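Cellulase CEL9M (Clostridium cellulolyticum, PDB 1IA6) probably hydrolyses internal beta-1,4-glucosidic bonds of cellulose and related beta-glucans as the catalytic module of a family 9 glycoside hydrolase. Local coordinates at residues Leu162-Met165 with Tyr166-Tyr169; Ser149-Ser152 with Asp153-Glu157. One frame throughout, in Å; residues are numbered along the deposited sequence. Where two conformers were deposited one is given.

Interaction 1: Leu162-Met165 with Tyr166-Tyr169; sequences LTLM and YLNY
M165 reaches along helix 152-169 to the ring of Y169, one turn further on. Its CB lies 3.2 Å from Y166 N. CG, anti to the backbone N and therefore beside the carbonyl carbon, stays 4.0 Å from that same nitrogen. The chain then bends at chi2 (56°), which brings SD to 4.2 Å from Y169 CB. Past the sulfur, CE settles over one face of the Y169 ring, offset toward its rim, with CD1 of Y169 its nearest ring atom at 3.9 Å. The methyl stands only 21° off the ring normal, which makes this a CH-pi contact, whereas SD views the ring obliquely; together they form a Met-aromatic pair whose two side chains run alongside each other. K99 and, beside M165, T102 of helix 91-107 pack against this pair.

On another side of the helix, CD2 of L164 meets CD1 of L167 at 4.3 Å, and Y79 of helix 64-80 covers both leucines. Backbone bonds from i+4 to i hold the turn; that from Y169 N to M165 O is weak, its N-H...O angle being 128°. N168 ND2 is bound by the carbonyl of G75. The match between methionine and tyrosine probably rests mainly on dispersion, with the polarisable sulfur and its methyl carbon set against the pi face, needing no polar group of either side chain.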
loop_
_atom_site.group_PDB
_atom_site.type_symbol
_atom_site.label_atom_id
_atom_site.label_comp_id
_atom_site.label_asym_id
_atom_site.label_seq_id
_atom_site.Cartn_x
_atom_site.Cartn_y
_atom_site.Cartn_z
ATOM N N LEU A 162 10.459 0.014 7.213
ATOM C CA LEU A 162 11.571 0.726 7.839
ATOM C C LEU A 162 12.922 0.297 7.269
ATOM O O LEU A 162 13.821 1.123 7.104
ATOM C CB LEU A 162 11.545 0.517 9.356
ATOM C CG LEU A 162 10.424 1.264 10.089
ATOM C CD1 LEU A 162 10.322 0.770 11.526
ATOM C CD2 LEU A 162 10.694 2.768 10.043
ATOM N N THR A 163 13.066 -0.990 6.968
ATOM C CA THR A 163 14.315 -1.484 6.393
ATOM C C THR A 163 14.464 -0.921 4.985
ATOM O O THR A 163 15.555 -0.535 4.569
ATOM C CB THR A 163 14.332 -3.018 6.316
ATOM O OG1 THR A 163 14.202 -3.556 7.636
ATOM C CG2 THR A 163 15.649 -3.513 5.699
ATOM N N LEU A 164 13.362 -0.875 4.245
ATOM C CA LEU A 164 13.415 -0.331 2.894
ATOM C C LEU A 164 13.769 1.150 2.950
ATOM O O LEU A 164 14.462 1.660 2.071
ATOM C CB LEU A 164 12.083 -0.559 2.174
ATOM C CG LEU A 164 12.008 -1.954 1.547
ATOM C CD1 LEU A 164 10.561 -2.361 1.273
ATOM C CD2 LEU A 164 12.833 -1.956 0.272
ATOM N N MET A 165 13.315 1.846 3.990
ATOM C CA MET A 165 13.646 3.261 4.109
ATOM C C MET A 165 15.154 3.385 4.352
ATOM O O MET A 165 15.808 4.275 3.805
ATOM C CB MET A 165 12.869 3.921 5.255
ATOM C CG MET A 165 13.032 5.438 5.286
ATOM S SD MET A 165 12.539 6.194 3.712
ATOM C CE MET A 165 12.258 7.890 4.204
ATOM N N TYR A 166 15.708 2.490 5.167
ATOM C CA TYR A 166 17.145 2.516 5.421
ATOM C C TYR A 166 17.864 2.377 4.078
ATOM O O TYR A 166 18.780 3.137 3.770
ATOM C CB TYR A 166 17.557 1.359 6.339
ATOM C CG TYR A 166 19.034 1.024 6.279
ATOM C CD1 TYR A 166 19.986 1.854 6.874
ATOM C CD2 TYR A 166 19.483 -0.108 5.592
ATOM C CE1 TYR A 166 21.355 1.566 6.783
ATOM C CE2 TYR A 166 20.850 -0.406 5.494
ATOM C CZ TYR A 166 21.777 0.440 6.092
ATOM O OH TYR A 166 23.124 0.171 5.988
ATOM N N LEU A 167 17.425 1.411 3.276
ATOM C CA LEU A 167 18.034 1.163 1.971
ATOM C C LEU A 167 17.857 2.324 0.996
ATOM O O LEU A 167 18.764 2.631 0.226
ATOM C CB LEU A 167 17.455 -0.114 1.358
ATOM C CG LEU A 167 17.775 -1.409 2.113
ATOM C CD1 LEU A 167 16.917 -2.555 1.584
ATOM C CD2 LEU A 167 19.259 -1.723 1.971
ATOM N N ASN A 168 16.697 2.972 1.037
ATOM C CA ASN A 168 16.412 4.083 0.133
ATOM C C ASN A 168 16.873 5.457 0.623
ATOM O O ASN A 168 16.959 6.394 -0.166
ATOM C CB ASN A 168 14.901 4.178 -0.153
ATOM C CG ASN A 168 14.361 2.986 -0.923
ATOM O OD1 ASN A 168 15.003 2.484 -1.838
ATOM N ND2 ASN A 168 13.154 2.543 -0.565
ATOM N N TYR A 169 17.181 5.576 1.911
ATOM C CA TYR A 169 17.554 6.872 2.480
ATOM C C TYR A 169 18.982 7.003 3.019
ATOM O O TYR A 169 19.411 8.105 3.371
ATOM C CB TYR A 169 16.567 7.200 3.606
ATOM C CG TYR A 169 16.217 8.664 3.758
ATOM C CD1 TYR A 169 15.566 9.355 2.737
ATOM C CD2 TYR A 169 16.483 9.341 4.946
ATOM C CE1 TYR A 169 15.182 10.685 2.900
ATOM C CE2 TYR A 169 16.103 10.670 5.118
ATOM C CZ TYR A 169 15.452 11.333 4.092
ATOM O OH TYR A 169 15.054 12.638 4.267
#

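Interaction 2: Ser149-Ser152 with Asp153-Glu157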
loop_
_atom_site.group_PDB
_atom_site.type_symbol
_atom_site.label_atom_id
_atom_site.label_comp_id
_atom_site.label_asym_id
_atom_site.label_seq_id
_atom_site.Cartn_x
_atom_site.Cartn_y
_atom_site.Cartn_z
ATOM N N SER A 149 0.822 -9.097 23.735
ATOM C CA SER A 149 -0.153 -8.847 22.678
ATOM C C SER A 149 0.524 -8.936 21.311
ATOM O O SER A 149 1.198 -8.000 20.879
ATOM C CB SER A 149 -0.779 -7.461 22.863
ATOM O OG SER A 149 -1.766 -7.208 21.880
ATOM N N PRO A 150 0.348 -10.069 20.612
ATOM C CA PRO A 150 0.943 -10.288 19.291
ATOM C C PRO A 150 0.335 -9.481 18.147
ATOM O O PRO A 150 -0.838 -9.108 18.176
ATOM C CB PRO A 150 0.757 -11.785 19.079
ATOM C CG PRO A 150 -0.560 -12.028 19.736
ATOM C CD PRO A 150 -0.437 -11.246 21.028
ATOM N N ALA A 151 1.161 -9.230 17.138
ATOM C CA ALA A 151 0.756 -8.505 15.939
ATOM C C ALA A 151 1.888 -8.731 14.945
ATOM O O ALA A 151 2.394 -7.795 14.332
ATOM C CB ALA A 151 0.600 -7.020 16.241
ATOM N N SER A 152 2.276 -9.996 14.798
ATOM C CA SER A 152 3.374 -10.383 13.919
ATOM C C SER A 152 3.289 -9.872 12.489
ATOM O O SER A 152 4.307 -9.497 11.903
ATOM C CB SER A 152 3.510 -11.906 13.898
ATOM O OG SER A 152 3.698 -12.409 15.208
ATOM N N ASP A 153 2.091 -9.869 11.916
ATOM C CA ASP A 153 1.943 -9.401 10.545
ATOM C C ASP A 153 2.144 -7.890 10.447
ATOM O O ASP A 153 2.869 -7.410 9.573
ATOM C CB ASP A 153 0.578 -9.826 9.970
ATOM C CG ASP A 153 -0.601 -9.419 10.850
ATOM O OD1 ASP A 153 -0.408 -9.144 12.052
ATOM O OD2 ASP A 153 -1.737 -9.392 10.334
ATOM N N ILE A 154 1.517 -7.147 11.351
ATOM C CA ILE A 154 1.640 -5.695 11.361
ATOM C C ILE A 154 3.079 -5.278 11.658
ATOM O O ILE A 154 3.644 -4.427 10.972
ATOM C CB ILE A 154 0.687 -5.079 12.410
ATOM C CG1 ILE A 154 -0.761 -5.363 11.999
ATOM C CG2 ILE A 154 0.932 -3.572 12.543
ATOM C CD1 ILE A 154 -1.802 -4.764 12.927
ATOM N N LEU A 155 3.672 -5.895 12.676
ATOM C CA LEU A 155 5.041 -5.586 13.063
ATOM C C LEU A 155 6.020 -5.870 11.931
ATOM O O LEU A 155 6.963 -5.109 11.717
ATOM C CB LEU A 155 5.431 -6.400 14.304
ATOM C CG LEU A 155 4.757 -5.971 15.608
ATOM C CD1 LEU A 155 5.024 -6.995 16.708
ATOM C CD2 LEU A 155 5.280 -4.599 16.009
ATOM N N SER A 156 5.785 -6.957 11.200
ATOM C CA SER A 156 6.666 -7.336 10.104
ATOM C C SER A 156 6.557 -6.404 8.908
ATOM O O SER A 156 7.568 -6.056 8.306
ATOM C CB SER A 156 6.391 -8.779 9.669
ATOM O OG SER A 156 6.754 -9.684 10.698
ATOM N N GLU A 157 5.342 -5.996 8.553
ATOM C CA GLU A 157 5.201 -5.090 7.422
ATOM C C GLU A 157 5.834 -3.744 7.762
ATOM O O GLU A 157 6.450 -3.106 6.909
ATOM C CB GLU A 157 3.730 -4.904 7.043
ATOM C CG GLU A 157 3.119 -6.108 6.323
ATOM C CD GLU A 157 3.947 -6.572 5.136
ATOM O OE1 GLU A 157 4.477 -5.718 4.399
ATOM O OE2 GLU A 157 4.058 -7.798 4.928
#
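A151 and L155 meet where the chain enters helix 152-169, A151 being the N-cap residue. CB of A151 lies beside two side chains of the first turn, 4.3 Å from CB of I154 and equally far from CG of L155. L155 CG also lies 3.2 Å from A151 O, the acceptor of its own amide; that bond is 2.8 Å from L155 N to A151 O, almost straight at the hydrogen (172°). Y117, on strand 115-119, packs against A151 and I154.

S152 and S156 are joined differently. With chi1 at -67°, S156 OG stands beside its backbone N and turns back to S152 O, donating a hydrogen bond of 2.7 Å. S156 N binds the same oxygen from above the carbonyl plane, so one carbonyl is gripped by two donors. S152 OG is itself bound to G191 and G196.

D153 curls toward its backbone: CG sits between N and C (chi1 53°), and OD1 takes a weak bond from I154 N (2.9 Å) and a hydrogen bond from G198 N. Its carboxylate also lies close to D212, a ligand of the bound calcium. Negative charge beside the amides of the first turn is probably favourable electrostatically, and the nearby cation probably eases the crowding of acidic groups.

How the interactions relate
Both interactions belong to helix 152-169: interaction 2 comes first along the chain and covers the entry from the loop after strand 143-145, while interaction 1 occupies the last two turns. Their centres are 19 Å apart and their nearest atoms about 5 Å, without touching. Helices 64-80 and 210-224 flank both, so the same neighbours follow this helix along its length. The environments differ. D153 of interaction 2 has its side chain about 4 Å from the bound calcium, whereas the L164 side chain is about 12 Å from that of the calcium ligand D212. One helix thus links the surroundings of a metal site to interhelical packing within the alpha barrel.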